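PDB 1IOO: Sf11-rnase from Nicotiana alata, which cleaves RNA as a secreted stylar ribonuclease of the T2 family and is associated with gametophytic self-incompatibility. Local coordinates for residues H20-L34 with L63-D75. Residues are numbered along the deposited sequence; the frame is centred on the assembly and turned at random.
Sequences HCERIAPNNFTIHGL and LDKHWMQLKFEQD. With NAG (2-acetamido-2-deoxy-beta-D-glucopyranose), chain C.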
loop_
_atom_site.group_PDB
_atom_site.type_symbol
_atom_site.label_atom_id
_atom_site.label_comp_id
_atom_site.label_asym_id
_atom_site.label_seq_id
_atom_site.Cartn_x
_atom_site.Cartn_y
_atom_site.Cartn_z
ATOM N N HIS A 20 -10.182 -12.594 -4.914
ATOM C CA HIS A 20 -10.862 -12.568 -6.194
ATOM C C HIS A 20 -10.773 -11.178 -6.804
ATOM O O HIS A 20 -11.196 -10.196 -6.191
ATOM C CB HIS A 20 -12.331 -12.956 -6.047
ATOM C CG HIS A 20 -13.102 -12.832 -7.322
ATOM N ND1 HIS A 20 -12.831 -13.605 -8.431
ATOM C CD2 HIS A 20 -14.090 -11.981 -7.688
ATOM C CE1 HIS A 20 -13.616 -13.233 -9.426
ATOM N NE2 HIS A 20 -14.389 -12.249 -9.001
ATOM N N CYS A 21 -10.213 -11.096 -8.006
ATOM C CA CYS A 21 -10.064 -9.816 -8.690
ATOM C C CYS A 21 -10.972 -9.712 -9.897
ATOM O O CYS A 21 -11.166 -10.680 -10.631
ATOM C CB CYS A 21 -8.624 -9.610 -9.163
ATOM S SG CYS A 21 -7.461 -9.222 -7.825
ATOM N N GLU A 22 -11.525 -8.521 -10.096
ATOM C CA GLU A 22 -12.366 -8.248 -11.248
ATOM C C GLU A 22 -11.589 -7.450 -12.286
ATOM O O GLU A 22 -12.040 -7.269 -13.416
ATOM C CB GLU A 22 -13.617 -7.474 -10.831
ATOM C CG GLU A 22 -14.669 -8.312 -10.117
ATOM C CD GLU A 22 -15.260 -9.398 -11.002
ATOM O OE1 GLU A 22 -15.398 -9.165 -12.222
ATOM O OE2 GLU A 22 -15.603 -10.478 -10.477
ATOM N N ARG A 23 -10.420 -6.960 -11.884
ATOM C CA ARG A 23 -9.543 -6.209 -12.781
ATOM C C ARG A 23 -8.298 -7.018 -13.098
ATOM O O ARG A 23 -7.888 -7.869 -12.308
ATOM C CB ARG A 23 -9.056 -4.899 -12.133
ATOM C CG ARG A 23 -10.128 -3.875 -11.769
ATOM C CD ARG A 23 -10.865 -3.346 -13.000
ATOM N NE ARG A 23 -10.021 -2.517 -13.867
ATOM C CZ ARG A 23 -9.780 -1.223 -13.675
ATOM N NH1 ARG A 23 -10.321 -0.590 -12.641
ATOM N NH2 ARG A 23 -8.995 -0.555 -14.522
ATOM N N ILE A 24 -7.711 -6.776 -14.266
ATOM C CA ILE A 24 -6.456 -7.430 -14.605
ATOM C C ILE A 24 -5.365 -6.876 -13.704
ATOM O O ILE A 24 -5.265 -5.664 -13.540
ATOM C CB ILE A 24 -6.059 -7.162 -16.085
ATOM C CG1 ILE A 24 -7.081 -7.800 -17.032
ATOM C CG2 ILE A 24 -4.660 -7.704 -16.362
ATOM C CD1 ILE A 24 -7.150 -9.309 -16.956
ATOM N N ALA A 25 -4.575 -7.752 -13.094
ATOM C CA ALA A 25 -3.526 -7.305 -12.180
ATOM C C ALA A 25 -2.420 -6.554 -12.912
ATOM O O ALA A 25 -1.779 -7.102 -13.806
ATOM C CB ALA A 25 -2.935 -8.494 -11.437
ATOM N N PRO A 26 -2.197 -5.274 -12.560
ATOM C CA PRO A 26 -1.130 -4.518 -13.226
ATOM C C PRO A 26 0.218 -5.127 -12.859
ATOM O O PRO A 26 0.359 -5.715 -11.789
ATOM C CB PRO A 26 -1.276 -3.119 -12.635
ATOM C CG PRO A 26 -2.733 -3.033 -12.318
ATOM C CD PRO A 26 -3.019 -4.385 -11.718
ATOM N N ASN A 27 1.202 -4.991 -13.744
ATOM C CA ASN A 27 2.542 -5.519 -13.474
ATOM C C ASN A 27 3.390 -4.489 -12.743
ATOM O O ASN A 27 4.566 -4.294 -13.047
ATOM C CB ASN A 27 3.249 -5.935 -14.771
ATOM C CG ASN A 27 4.649 -6.475 -14.517
ATOM O OD1 ASN A 27 4.834 -7.409 -13.736
ATOM N ND2 ASN A 27 5.643 -5.885 -15.171
ATOM N N ASN A 28 2.779 -3.832 -11.768
ATOM C CA ASN A 28 3.453 -2.819 -10.981
ATOM C C ASN A 28 2.740 -2.645 -9.663
ATOM O O ASN A 28 1.562 -2.987 -9.547
ATOM C CB ASN A 28 3.447 -1.501 -11.752
ATOM C CG ASN A 28 4.581 -0.573 -11.357
ATOM O OD1 ASN A 28 5.408 -0.889 -10.500
ATOM N ND2 ASN A 28 4.614 0.585 -12.011
ATOM N N PHE A 29 3.441 -2.132 -8.661
ATOM C CA PHE A 29 2.815 -1.922 -7.371
ATOM C C PHE A 29 1.720 -0.882 -7.471
ATOM O O PHE A 29 1.818 0.068 -8.249
ATOM C CB PHE A 29 3.832 -1.473 -6.314
ATOM C CG PHE A 29 4.800 -2.544 -5.916
ATOM C CD1 PHE A 29 5.945 -2.772 -6.665
ATOM C CD2 PHE A 29 4.550 -3.346 -4.804
ATOM C CE1 PHE A 29 6.833 -3.784 -6.322
ATOM C CE2 PHE A 29 5.430 -4.367 -4.450
ATOM C CZ PHE A 29 6.575 -4.587 -5.211
ATOM N N THR A 30 0.653 -1.095 -6.714
ATOM C CA THR A 30 -0.450 -0.153 -6.664
ATOM C C THR A 30 -0.739 0.212 -5.223
ATOM O O THR A 30 -0.286 -0.471 -4.306
ATOM C CB THR A 30 -1.730 -0.726 -7.294
ATOM O OG1 THR A 30 -2.104 -1.918 -6.602
ATOM C CG2 THR A 30 -1.512 -1.030 -8.769
ATOM N N ILE A 31 -1.470 1.297 -5.013
ATOM C CA ILE A 31 -1.783 1.728 -3.661
ATOM C C ILE A 31 -2.907 0.899 -3.053
ATOM O O ILE A 31 -3.947 0.685 -3.681
ATOM C CB ILE A 31 -2.244 3.190 -3.633
ATOM C CG1 ILE A 31 -1.141 4.097 -4.175
ATOM C CG2 ILE A 31 -2.641 3.581 -2.211
ATOM C CD1 ILE A 31 -1.620 5.502 -4.492
ATOM N N HIS A 32 -2.677 0.408 -1.839
ATOM C CA HIS A 32 -3.708 -0.311 -1.096
ATOM C C HIS A 32 -4.337 0.630 -0.092
ATOM O O HIS A 32 -5.542 0.588 0.169
ATOM C CB HIS A 32 -3.119 -1.502 -0.342
ATOM C CG HIS A 32 -4.129 -2.245 0.472
ATOM N ND1 HIS A 32 -5.262 -2.804 -0.080
ATOM C CD2 HIS A 32 -4.191 -2.504 1.800
ATOM C CE1 HIS A 32 -5.979 -3.373 0.874
ATOM N NE2 HIS A 32 -5.351 -3.205 2.023
ATOM N N GLY A 33 -3.500 1.501 0.459
ATOM C CA GLY A 33 -3.970 2.486 1.407
ATOM C C GLY A 33 -2.891 3.415 1.924
ATOM O O GLY A 33 -1.699 3.272 1.640
ATOM N N LEU A 34 -3.356 4.427 2.646
ATOM C CA LEU A 34 -2.512 5.394 3.325
ATOM C C LEU A 34 -3.046 5.531 4.730
ATOM O O LEU A 34 -4.056 6.201 4.956
ATOM C CB LEU A 34 -2.542 6.738 2.584
ATOM C CG LEU A 34 -1.632 7.849 3.120
ATOM C CD1 LEU A 34 -0.186 7.371 3.165
ATOM C CD2 LEU A 34 -1.760 9.089 2.243
ATOM N N LEU A 63 -6.461 7.843 -10.021
ATOM C CA LEU A 63 -6.724 6.866 -8.975
ATOM C C LEU A 63 -7.033 5.492 -9.546
ATOM O O LEU A 63 -6.611 4.482 -8.990
ATOM C CB LEU A 63 -7.867 7.335 -8.073
ATOM C CG LEU A 63 -7.483 8.494 -7.149
ATOM C CD1 LEU A 63 -8.736 9.032 -6.469
ATOM C CD2 LEU A 63 -6.453 8.020 -6.128
ATOM N N ASP A 64 -7.765 5.442 -10.655
ATOM C CA ASP A 64 -8.094 4.147 -11.239
ATOM C C ASP A 64 -6.838 3.390 -11.640
ATOM O O ASP A 64 -6.815 2.160 -11.628
ATOM C CB ASP A 64 -9.014 4.277 -12.448
ATOM C CG ASP A 64 -9.445 2.924 -12.969
ATOM O OD1 ASP A 64 -9.002 2.523 -14.066
ATOM O OD2 ASP A 64 -10.208 2.241 -12.260
ATOM N N LYS A 65 -5.791 4.127 -12.000
ATOM C CA LYS A 65 -4.542 3.503 -12.385
ATOM C C LYS A 65 -3.652 3.212 -11.171
ATOM O O LYS A 65 -3.283 2.066 -10.929
ATOM C CB LYS A 65 -3.768 4.392 -13.367
ATOM C CG LYS A 65 -2.393 3.842 -13.726
ATOM C CD LYS A 65 -1.615 4.791 -14.630
ATOM C CE LYS A 65 -0.225 4.236 -14.907
ATOM N NZ LYS A 65 0.587 5.139 -15.775
ATOM N N HIS A 66 -3.351 4.245 -10.391
ATOM C CA HIS A 66 -2.410 4.120 -9.277
ATOM C C HIS A 66 -3.012 3.484 -8.034
ATOM O O HIS A 66 -2.285 2.917 -7.222
ATOM C CB HIS A 66 -1.818 5.486 -8.956
ATOM C CG HIS A 66 -1.002 6.044 -10.076
ATOM N ND1 HIS A 66 -1.420 7.103 -10.856
ATOM C CD2 HIS A 66 0.184 5.643 -10.588
ATOM C CE1 HIS A 66 -0.524 7.326 -11.802
ATOM N NE2 HIS A 66 0.459 6.453 -11.662
ATOM N N TRP A 67 -4.322 3.619 -7.867
ATOM C CA TRP A 67 -5.032 3.020 -6.737
ATOM C C TRP A 67 -6.152 2.133 -7.262
ATOM O O TRP A 67 -7.280 2.164 -6.774
ATOM C CB TRP A 67 -5.617 4.123 -5.838
ATOM C CG TRP A 67 -5.958 3.693 -4.420
ATOM C CD1 TRP A 67 -6.463 2.484 -4.015
ATOM C CD2 TRP A 67 -5.880 4.504 -3.241
ATOM N NE1 TRP A 67 -6.704 2.499 -2.658
ATOM C CE2 TRP A 67 -6.355 3.727 -2.160
ATOM C CE3 TRP A 67 -5.456 5.816 -2.995
ATOM C CZ2 TRP A 67 -6.417 4.217 -0.852
ATOM C CZ3 TRP A 67 -5.518 6.305 -1.696
ATOM C CH2 TRP A 67 -5.995 5.506 -0.641
ATOM N N MET A 68 -5.826 1.338 -8.273
ATOM C CA MET A 68 -6.811 0.485 -8.907
ATOM C C MET A 68 -7.548 -0.371 -7.893
ATOM O O MET A 68 -6.933 -1.022 -7.048
ATOM C CB MET A 68 -6.146 -0.406 -9.958
ATOM C CG MET A 68 -7.139 -1.071 -10.899
ATOM S SD MET A 68 -6.355 -2.039 -12.201
ATOM C CE MET A 68 -5.627 -0.749 -13.234
ATOM N N GLN A 69 -8.875 -0.336 -7.961
ATOM C CA GLN A 69 -9.710 -1.151 -7.089
ATOM C C GLN A 69 -9.880 -2.528 -7.725
ATOM O O GLN A 69 -10.845 -2.792 -8.438
ATOM C CB GLN A 69 -11.042 -0.438 -6.881
ATOM C CG GLN A 69 -10.847 0.991 -6.361
ATOM C CD GLN A 69 -12.116 1.812 -6.397
ATOM O OE1 GLN A 69 -12.763 2.029 -5.372
ATOM N NE2 GLN A 69 -12.484 2.273 -7.586
ATOM N N LEU A 70 -8.892 -3.378 -7.469
ATOM C CA LEU A 70 -8.761 -4.700 -8.075
ATOM C C LEU A 70 -9.963 -5.622 -7.874
ATOM O O LEU A 70 -10.192 -6.503 -8.698
ATOM C CB LEU A 70 -7.503 -5.377 -7.527
ATOM C CG LEU A 70 -6.199 -4.620 -7.801
ATOM C CD1 LEU A 70 -5.057 -5.288 -7.050
ATOM C CD2 LEU A 70 -5.931 -4.590 -9.299
ATOM N N LYS A 71 -10.725 -5.437 -6.804
ATOM C CA LYS A 71 -11.839 -6.349 -6.511
ATOM C C LYS A 71 -13.119 -6.021 -7.282
ATOM O O LYS A 71 -14.066 -6.810 -7.263
ATOM C CB LYS A 71 -12.142 -6.334 -5.010
ATOM C CG LYS A 71 -11.059 -6.966 -4.156
ATOM C CD LYS A 71 -10.980 -6.332 -2.775
ATOM C CE LYS A 71 -12.255 -6.505 -1.975
ATOM N NZ LYS A 71 -12.115 -5.872 -0.627
ATOM N N PHE A 72 -13.156 -4.888 -7.974
ATOM C CA PHE A 72 -14.380 -4.498 -8.668
ATOM C C PHE A 72 -14.165 -4.228 -10.139
ATOM O O PHE A 72 -13.068 -3.871 -10.570
ATOM C CB PHE A 72 -14.976 -3.236 -8.022
ATOM C CG PHE A 72 -15.291 -3.391 -6.566
ATOM C CD1 PHE A 72 -14.315 -3.186 -5.594
ATOM C CD2 PHE A 72 -16.569 -3.768 -6.166
ATOM C CE1 PHE A 72 -14.611 -3.354 -4.243
ATOM C CE2 PHE A 72 -16.873 -3.939 -4.821
ATOM C CZ PHE A 72 -15.900 -3.734 -3.860
ATOM N N GLU A 73 -15.230 -4.417 -10.909
ATOM C CA GLU A 73 -15.214 -4.105 -12.322
ATOM C C GLU A 73 -14.828 -2.642 -12.508
ATOM O O GLU A 73 -15.084 -1.817 -11.627
ATOM C CB GLU A 73 -16.603 -4.339 -12.924
ATOM C CG GLU A 73 -17.085 -5.791 -12.931
ATOM C CD GLU A 73 -17.884 -6.191 -11.685
ATOM O OE1 GLU A 73 -18.743 -7.091 -11.812
ATOM O OE2 GLU A 73 -17.655 -5.626 -10.593
ATOM N N GLN A 74 -14.219 -2.317 -13.641
ATOM C CA GLN A 74 -13.786 -0.951 -13.900
ATOM C C GLN A 74 -14.943 0.051 -13.835
ATOM O O GLN A 74 -14.808 1.112 -13.226
ATOM C CB GLN A 74 -13.095 -0.855 -15.263
ATOM C CG GLN A 74 -12.609 0.545 -15.579
ATOM C CD GLN A 74 -11.646 0.574 -16.745
ATOM O OE1 GLN A 74 -11.625 -0.337 -17.569
ATOM N NE2 GLN A 74 -10.848 1.632 -16.824
ATOM N N ASP A 75 -16.075 -0.271 -14.457
ATOM C CA ASP A 75 -17.207 0.655 -14.461
ATOM C C ASP A 75 -17.705 0.930 -13.045
ATOM O O ASP A 75 -17.837 2.086 -12.641
ATOM C CB ASP A 75 -18.346 0.130 -15.342
ATOM C CG ASP A 75 -19.498 1.118 -15.456
ATOM O OD1 ASP A 75 -19.244 2.342 -15.477
ATOM O OD2 ASP A 75 -20.660 0.672 -15.540
HETATM C C1 NAG C . 5.663 1.558 -11.771
HETATM C C2 NAG C . 6.113 2.126 -13.128
HETATM C C3 NAG C . 7.108 3.266 -12.935
HETATM C C4 NAG C . 6.485 4.322 -12.032
HETATM C C5 NAG C . 6.111 3.672 -10.699
HETATM C C6 NAG C . 5.458 4.654 -9.749
HETATM C C7 NAG C . 6.558 1.077 -15.253
HETATM C C8 NAG C . 7.485 0.177 -16.052
HETATM N N2 NAG C . 6.712 1.079 -13.932
HETATM O O3 NAG C . 7.423 3.838 -14.196
HETATM O O4 NAG C . 7.424 5.388 -11.816
HETATM O O5 NAG C . 5.159 2.609 -10.926
HETATM O O6 NAG C . 4.197 5.079 -10.244
HETATM O O7 NAG C . 5.712 1.763 -15.835
HETATM O O HOH W 1 -13.778 -9.387 -6.117
HETATM O O HOH W 2 -12.149 -1.188 -10.335
HETATM O O HOH W 3 -4.562 -1.150 -5.616
HETATM O O HOH W 4 -7.706 -0.157 -1.206
#
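Arg-23 and Asp-64 form an end-on, two-pronged salt bridge. Arg-23 NH1 donates to Asp-64 OD2 at 2.9 Å, and Arg-23 NH2 to Asp-64 OD1 at 3.1 Å, both on the syn side of the carboxylate. The two groups are nearly coplanar, their planes 12° apart. Bends at chi2 (-64°) and chi3 (-68°) curl the arginine chain so that its end meets the carboxylate. Its guanidinium is sandwiched: CB of Gln-74 lies over one face, SD of Met-68 over the other. Replacing Arg-23 by an alanine is likely to leave the buried Asp-64 carboxylate without its mate and open a gap between Met-68 and Gln-74.

Backbone bonds join the segments at two places. Leu-70 O accepts from both Glu-22 N (2.8 Å) and Arg-23 N (3.2 Å). Ile-31 N donates to His-66 O at the end of helix 57-66, 2.9 Å away and almost straight.

Waters add further bridges. Arg-23 NH1 donates to one that bonds to Gln-69 O. One water bridges Thr-30 OG1, which donates to it, with Ile-31 O and Met-68 O, which accept from it. Another accepts from Trp-67 NE1 and donates to His-32 O.

Ile-31 CG2, anti to the backbone N, is set over the Trp-67 six-membered ring, 3.6 Å from its centroid, a CH-pi contact. Pro-26 CG packs on Met-68 SD at 3.8 Å, and Pro-26 CD on Leu-70 CD2.

The contact ties strand 30-37, which carries the catalytic proton donor His-32, to the loop holding Gln-69 and Leu-70, probable RNA phosphate-binding residues. The Trp-67 side chain comes within about 4 Å of that of Gln-87, a probable active-site residue, consistent with a place beside the RNase T2 active site.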